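Protein (CD58) (Homo sapiens, PDB 1CCZ) serves as a cell-surface adhesion glycoprotein of the immunoglobulin superfamily that binds CD2, its counter-receptor on T cells. Local coordinates at residues Asn107-Cys112 and Ser140-Asn145; Arg147-Cys152 and Met164-Cys169. One frame throughout, in Å; residues are numbered along the deposited sequence.

Interaction 1: residues Asn107-Cys112 and Ser140-Asn145. With NAG (2-acetamido-2-deoxy-beta-D-glucopyranose), chain D.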
loop_
_atom_site.group_PDB
_atom_site.type_symbol
_atom_site.label_atom_id
_atom_site.label_comp_id
_atom_site.label_asym_id
_atom_site.label_seq_id
_atom_site.Cartn_x
_atom_site.Cartn_y
_atom_site.Cartn_z
ATOM N N ASN A 107 2.051 14.893 33.429
ATOM C CA ASN A 107 0.698 15.075 32.902
ATOM C C ASN A 107 0.117 13.753 32.377
ATOM O O ASN A 107 -0.802 13.754 31.561
ATOM C CB ASN A 107 0.719 16.102 31.782
ATOM C CG ASN A 107 1.764 15.790 30.759
ATOM O OD1 ASN A 107 1.857 14.660 30.305
ATOM N ND2 ASN A 107 2.567 16.778 30.390
ATOM N N ALA A 108 0.660 12.629 32.842
ATOM C CA ALA A 108 0.188 11.313 32.429
ATOM C C ALA A 108 -0.167 11.230 30.948
ATOM O O ALA A 108 -1.219 10.706 30.574
ATOM C CB ALA A 108 -1.007 10.901 33.265
ATOM N N THR A 109 0.728 11.731 30.106
ATOM C CA THR A 109 0.521 11.691 28.666
ATOM C C THR A 109 1.494 10.734 27.996
ATOM O O THR A 109 2.704 10.859 28.152
ATOM C CB THR A 109 0.731 13.059 28.031
ATOM O OG1 THR A 109 -0.172 13.993 28.626
ATOM C CG2 THR A 109 0.485 12.983 26.523
ATOM N N LEU A 110 0.944 9.800 27.238
ATOM C CA LEU A 110 1.701 8.799 26.506
ATOM C C LEU A 110 1.659 9.186 25.025
ATOM O O LEU A 110 0.606 9.554 24.516
ATOM C CB LEU A 110 1.026 7.446 26.725
ATOM C CG LEU A 110 1.195 6.141 25.940
ATOM C CD1 LEU A 110 1.384 6.378 24.466
ATOM C CD2 LEU A 110 2.343 5.385 26.544
ATOM N N THR A 111 2.799 9.128 24.339
ATOM C CA THR A 111 2.830 9.444 22.914
ATOM C C THR A 111 3.411 8.287 22.129
ATOM O O THR A 111 4.351 7.628 22.578
ATOM C CB THR A 111 3.690 10.658 22.598
ATOM O OG1 THR A 111 3.146 11.804 23.250
ATOM C CG2 THR A 111 3.733 10.898 21.083
ATOM N N CYS A 112 2.831 8.035 20.961
ATOM C CA CYS A 112 3.304 6.991 20.072
ATOM C C CYS A 112 3.617 7.687 18.744
ATOM O O CYS A 112 2.911 8.610 18.351
ATOM C CB CYS A 112 2.234 5.924 19.850
ATOM S SG CYS A 112 2.811 4.723 18.612
ATOM N N SER A 140 -1.041 11.126 20.780
ATOM C CA SER A 140 -0.851 11.175 22.222
ATOM C C SER A 140 -2.109 10.740 22.941
ATOM O O SER A 140 -3.199 10.773 22.371
ATOM C CB SER A 140 -0.459 12.576 22.640
ATOM O OG SER A 140 0.832 12.870 22.130
ATOM N N TYR A 141 -1.965 10.334 24.194
ATOM C CA TYR A 141 -3.109 9.862 24.954
ATOM C C TYR A 141 -2.867 10.078 26.436
ATOM O O TYR A 141 -1.800 9.745 26.951
ATOM C CB TYR A 141 -3.339 8.373 24.654
ATOM C CG TYR A 141 -4.295 7.685 25.600
ATOM C CD1 TYR A 141 -5.674 7.656 25.350
ATOM C CD2 TYR A 141 -3.820 7.050 26.748
ATOM C CE1 TYR A 141 -6.550 7.007 26.227
ATOM C CE2 TYR A 141 -4.681 6.405 27.622
ATOM C CZ TYR A 141 -6.039 6.384 27.361
ATOM O OH TYR A 141 -6.865 5.715 28.243
ATOM N N GLN A 142 -3.853 10.659 27.112
ATOM C CA GLN A 142 -3.750 10.908 28.547
ATOM C C GLN A 142 -4.305 9.656 29.227
ATOM O O GLN A 142 -5.488 9.339 29.080
ATOM C CB GLN A 142 -4.565 12.142 28.912
ATOM C CG GLN A 142 -3.726 13.394 29.100
ATOM C CD GLN A 142 -4.106 14.135 30.372
ATOM O OE1 GLN A 142 -5.297 14.312 30.661
ATOM N NE2 GLN A 142 -3.112 14.562 31.141
ATOM N N TRP A 143 -3.458 8.925 29.949
ATOM C CA TRP A 143 -3.947 7.695 30.551
ATOM C C TRP A 143 -4.736 7.870 31.846
ATOM O O TRP A 143 -4.570 8.846 32.586
ATOM C CB TRP A 143 -2.797 6.680 30.738
ATOM C CG TRP A 143 -1.765 7.036 31.778
ATOM C CD1 TRP A 143 -1.896 6.932 33.143
ATOM C CD2 TRP A 143 -0.434 7.525 31.541
ATOM N NE1 TRP A 143 -0.735 7.324 33.765
ATOM C CE2 TRP A 143 0.183 7.694 32.814
ATOM C CE3 TRP A 143 0.298 7.834 30.383
ATOM C CZ2 TRP A 143 1.497 8.163 32.962
ATOM C CZ3 TRP A 143 1.607 8.296 30.527
ATOM C CH2 TRP A 143 2.193 8.457 31.812
ATOM N N THR A 144 -5.614 6.915 32.099
ATOM C CA THR A 144 -6.428 6.945 33.296
ATOM C C THR A 144 -5.877 5.919 34.275
ATOM O O THR A 144 -6.018 6.077 35.482
ATOM C CB THR A 144 -7.898 6.628 32.962
ATOM O OG1 THR A 144 -8.044 5.236 32.626
ATOM C CG2 THR A 144 -8.351 7.469 31.789
ATOM N N ASN A 145 -5.238 4.877 33.748
ATOM C CA ASN A 145 -4.663 3.831 34.587
ATOM C C ASN A 145 -3.459 3.161 33.925
ATOM O O ASN A 145 -3.249 3.290 32.714
ATOM C CB ASN A 145 -5.708 2.768 34.890
ATOM C CG ASN A 145 -5.915 1.827 33.744
ATOM O OD1 ASN A 145 -5.226 0.822 33.630
ATOM N ND2 ASN A 145 -6.868 2.147 32.877
HETATM C C1 NAG D . 2.375 17.402 29.102
HETATM C C2 NAG D . 3.496 17.017 28.125
HETATM C C3 NAG D . 3.268 17.749 26.807
HETATM C C4 NAG D . 1.855 17.461 26.270
HETATM C C5 NAG D . 0.785 17.708 27.343
HETATM C C6 NAG D . -0.575 17.215 26.897
HETATM C C7 NAG D . 5.188 18.369 29.298
HETATM C C8 NAG D . 6.643 18.489 29.744
HETATM N N2 NAG D . 4.850 17.266 28.623
HETATM O O3 NAG D . 4.236 17.316 25.861
HETATM O O4 NAG D . 1.585 18.289 25.147
HETATM O O5 NAG D . 1.111 17.000 28.557
HETATM O O6 NAG D . -1.466 17.109 27.995
HETATM O O7 NAG D . 4.394 19.269 29.581
#
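Leu110 and Tyr141 form the hydrogen-bonded antiparallel pair between 107-112 and 140-145. Leu110 N reaches Tyr141 O at 2.8 Å in an almost straight bond (177°), and Tyr141 N answers to Leu110 O. Beyond the regular strand pairing, Trp143 N takes Ala108 O at 2.9 Å. Gln142 CA adds a weaker CA-H...O contact to the same oxygen. Ala108 has a positive phi of 39°: with Thr109 it makes a G1 beta bulge opposite Glu104.

On the face carrying Thr109, Thr111, Ser140 and Gln142 the side chains are polar. Thr111 OG1 and Ser140 OG share a hydrogen bond of 2.8 Å. The bent Gln142 side chain curls back over Thr109 OG1 and brings NE2 to 2.5 Å from Asn107 O, too short for an ordinary hydrogen bond, so that length is doubtful. The sugar belongs to this end too: Asn107 ND2 is bonded covalently to NAG C1, and NAG O6 makes a weak hydrogen bond to Thr109 OG1.

Packing is concentrated on Trp143. Its CG lies between the backbone N and the carbonyl carbon (chi1 69°), which swings the indole back across the start of the other strand. Ala108 CB sits over the five-membered ring, 3.7 Å from its centroid, as a CH-pi contact, while Leu110 CB meets Trp143 CE3 at 3.7 Å.

The chemistry thus splits by face: hydroxyls, amide and glycan gather on one, whereas Leu110 and Tyr141 lie on the other, where both touch Phe150. The contact thereby joins a polar, glycan-bearing face to an apolar one facing the core of this immunoglobulin domain.

Interaction 2: residues Arg147-Cys152 and Met164-Cys169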
loop_
_atom_site.group_PDB
_atom_site.type_symbol
_atom_site.label_atom_id
_atom_site.label_comp_id
_atom_site.label_asym_id
_atom_site.label_seq_id
_atom_site.Cartn_x
_atom_site.Cartn_y
_atom_site.Cartn_z
ATOM N N ARG A 147 -2.728 -0.310 34.587
ATOM C CA ARG A 147 -2.889 -1.710 34.950
ATOM C C ARG A 147 -2.342 -2.682 33.900
ATOM O O ARG A 147 -2.163 -3.868 34.172
ATOM C CB ARG A 147 -4.368 -2.015 35.199
ATOM C CG ARG A 147 -4.954 -1.338 36.429
ATOM C CD ARG A 147 -6.329 -1.918 36.744
ATOM N NE ARG A 147 -7.328 -1.563 35.733
ATOM C CZ ARG A 147 -7.979 -0.397 35.698
ATOM N NH1 ARG A 147 -7.745 0.540 36.618
ATOM N NH2 ARG A 147 -8.864 -0.161 34.733
ATOM N N ALA A 148 -2.103 -2.190 32.690
ATOM C CA ALA A 148 -1.564 -3.037 31.634
ATOM C C ALA A 148 -0.628 -2.212 30.760
ATOM O O ALA A 148 -0.695 -0.991 30.750
ATOM C CB ALA A 148 -2.684 -3.607 30.794
ATOM N N PRO A 149 0.301 -2.873 30.061
ATOM C CA PRO A 149 1.206 -2.110 29.198
ATOM C C PRO A 149 0.434 -1.554 27.999
ATOM O O PRO A 149 -0.700 -1.942 27.746
ATOM C CB PRO A 149 2.259 -3.134 28.769
ATOM C CG PRO A 149 1.632 -4.460 28.984
ATOM C CD PRO A 149 0.598 -4.315 30.063
ATOM N N PHE A 150 1.051 -0.629 27.272
ATOM C CA PHE A 150 0.423 -0.049 26.094
ATOM C C PHE A 150 1.004 -0.667 24.833
ATOM O O PHE A 150 2.198 -0.966 24.771
ATOM C CB PHE A 150 0.674 1.445 26.061
ATOM C CG PHE A 150 -0.115 2.199 27.068
ATOM C CD1 PHE A 150 -1.423 2.577 26.795
ATOM C CD2 PHE A 150 0.446 2.531 28.296
ATOM C CE1 PHE A 150 -2.169 3.282 27.733
ATOM C CE2 PHE A 150 -0.290 3.240 29.251
ATOM C CZ PHE A 150 -1.604 3.615 28.965
ATOM N N LYS A 151 0.160 -0.881 23.835
ATOM C CA LYS A 151 0.630 -1.412 22.575
ATOM C C LYS A 151 0.227 -0.392 21.534
ATOM O O LYS A 151 -0.922 0.077 21.506
ATOM C CB LYS A 151 -0.014 -2.739 22.237
ATOM C CG LYS A 151 0.334 -3.245 20.849
ATOM C CD LYS A 151 -0.119 -4.683 20.730
ATOM C CE LYS A 151 0.069 -5.224 19.329
ATOM N NZ LYS A 151 -1.174 -5.120 18.510
ATOM N N CYS A 152 1.193 -0.017 20.705
ATOM C CA CYS A 152 0.935 0.924 19.634
ATOM C C CYS A 152 1.247 0.224 18.343
ATOM O O CYS A 152 2.304 -0.392 18.188
ATOM C CB CYS A 152 1.798 2.156 19.761
ATOM S SG CYS A 152 1.360 3.349 18.470
ATOM N N MET A 164 5.366 -2.494 22.172
ATOM C CA MET A 164 4.625 -2.615 23.407
ATOM C C MET A 164 5.536 -2.099 24.520
ATOM O O MET A 164 6.715 -2.433 24.555
ATOM C CB MET A 164 4.251 -4.071 23.635
ATOM C CG MET A 164 3.357 -4.246 24.825
ATOM S SD MET A 164 2.618 -5.858 24.863
ATOM C CE MET A 164 1.011 -5.538 24.031
ATOM N N GLU A 165 5.011 -1.262 25.411
ATOM C CA GLU A 165 5.831 -0.728 26.496
ATOM C C GLU A 165 5.066 -0.594 27.799
ATOM O O GLU A 165 3.877 -0.296 27.796
ATOM C CB GLU A 165 6.389 0.651 26.134
ATOM C CG GLU A 165 7.310 0.691 24.916
ATOM C CD GLU A 165 8.581 -0.127 25.079
ATOM O OE1 GLU A 165 8.965 -0.474 26.221
ATOM O OE2 GLU A 165 9.203 -0.431 24.045
ATOM N N VAL A 166 5.756 -0.818 28.915
ATOM C CA VAL A 166 5.162 -0.652 30.240
ATOM C C VAL A 166 5.573 0.765 30.678
ATOM O O VAL A 166 6.756 1.120 30.609
ATOM C CB VAL A 166 5.729 -1.697 31.278
ATOM C CG1 VAL A 166 5.150 -1.438 32.668
ATOM C CG2 VAL A 166 5.396 -3.084 30.856
ATOM N N VAL A 167 4.607 1.587 31.087
ATOM C CA VAL A 167 4.912 2.948 31.553
ATOM C C VAL A 167 5.475 2.890 32.982
ATOM O O VAL A 167 4.888 2.260 33.867
ATOM C CB VAL A 167 3.649 3.856 31.534
ATOM C CG1 VAL A 167 3.956 5.193 32.161
ATOM C CG2 VAL A 167 3.169 4.035 30.104
ATOM N N ASN A 168 6.611 3.544 33.198
ATOM C CA ASN A 168 7.282 3.552 34.505
ATOM C C ASN A 168 7.185 4.939 35.141
ATOM O O ASN A 168 8.010 5.817 34.864
ATOM C CB ASN A 168 8.760 3.136 34.310
ATOM C CG ASN A 168 9.626 3.370 35.544
ATOM O OD1 ASN A 168 9.218 3.072 36.665
ATOM N ND2 ASN A 168 10.830 3.891 35.332
ATOM N N CYS A 169 6.175 5.123 35.991
ATOM C CA CYS A 169 5.936 6.396 36.675
ATOM C C CYS A 169 5.687 6.196 38.178
ATOM O O CYS A 169 5.101 5.182 38.606
ATOM C CB CYS A 169 4.719 7.111 36.075
ATOM S SG CYS A 169 4.939 7.806 34.404
HETATM O O HOH W 1 1.851 0.476 31.304
#
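Phe150 and Glu165 exchange two backbone hydrogen bonds, Phe150 N to Glu165 O and Glu165 N to Phe150 O, each 2.9 Å long. They form the hydrogen-bonded antiparallel pair near the open end of the hairpin made by strands 150-156 and 159-165. Lys151 and Met164, the adjoining non-hydrogen-bonded pair, share one face, and their side chains cross at an angle. The methionine runs extended until it bends at the sulfur (chi3 -94°), which carries CE across to Lys151 CB at 3.5 Å, a tight carbon contact, and close to CD as well.

Pro149 CB rests against Glu165 O at 3.4 Å and Val166 CG2 at 3.8 Å. Toward the interior, one methyl of Val167, CG2, touches Phe150 CD2 at 3.6 Å, coming at the ring obliquely. Past the paired strands the two segments diverge, and a water links them, donating to Ala148 O and accepting from Val167 N, each at 3.0 Å.

Gln126 also binds Ala148 O, and Lys151 makes a cation-pi contact with Tyr125, both on strand 121-126 alongside. Phe150 and Val167 turn inward against Leu110 of strand 109-113, and Cys169 is tied by a disulfide to Cys105, just beyond strand 100-104.

In the fold
Interactions 1 and 2 belong to the two facing sheets of one immunoglobulin domain, 107-112 with 140-145 in the three-stranded sheet and 147-152 with 164-169 in the four-stranded one. Each contact pairs an outermost strand with its neighbour. The Cys112-Cys152 disulfide joins them directly, and Trp143 of interaction 1 packs on Phe150, Val167 and Cys169 of interaction 2. Interaction 1 is partly buried; its outer face adds side-chain hydrogen bonds and a glycan to the backbone pairing. Interaction 2 is more of a surface contact, held by two backbone bonds, a bridging water and apolar packing, with Phe150 as its buried residue.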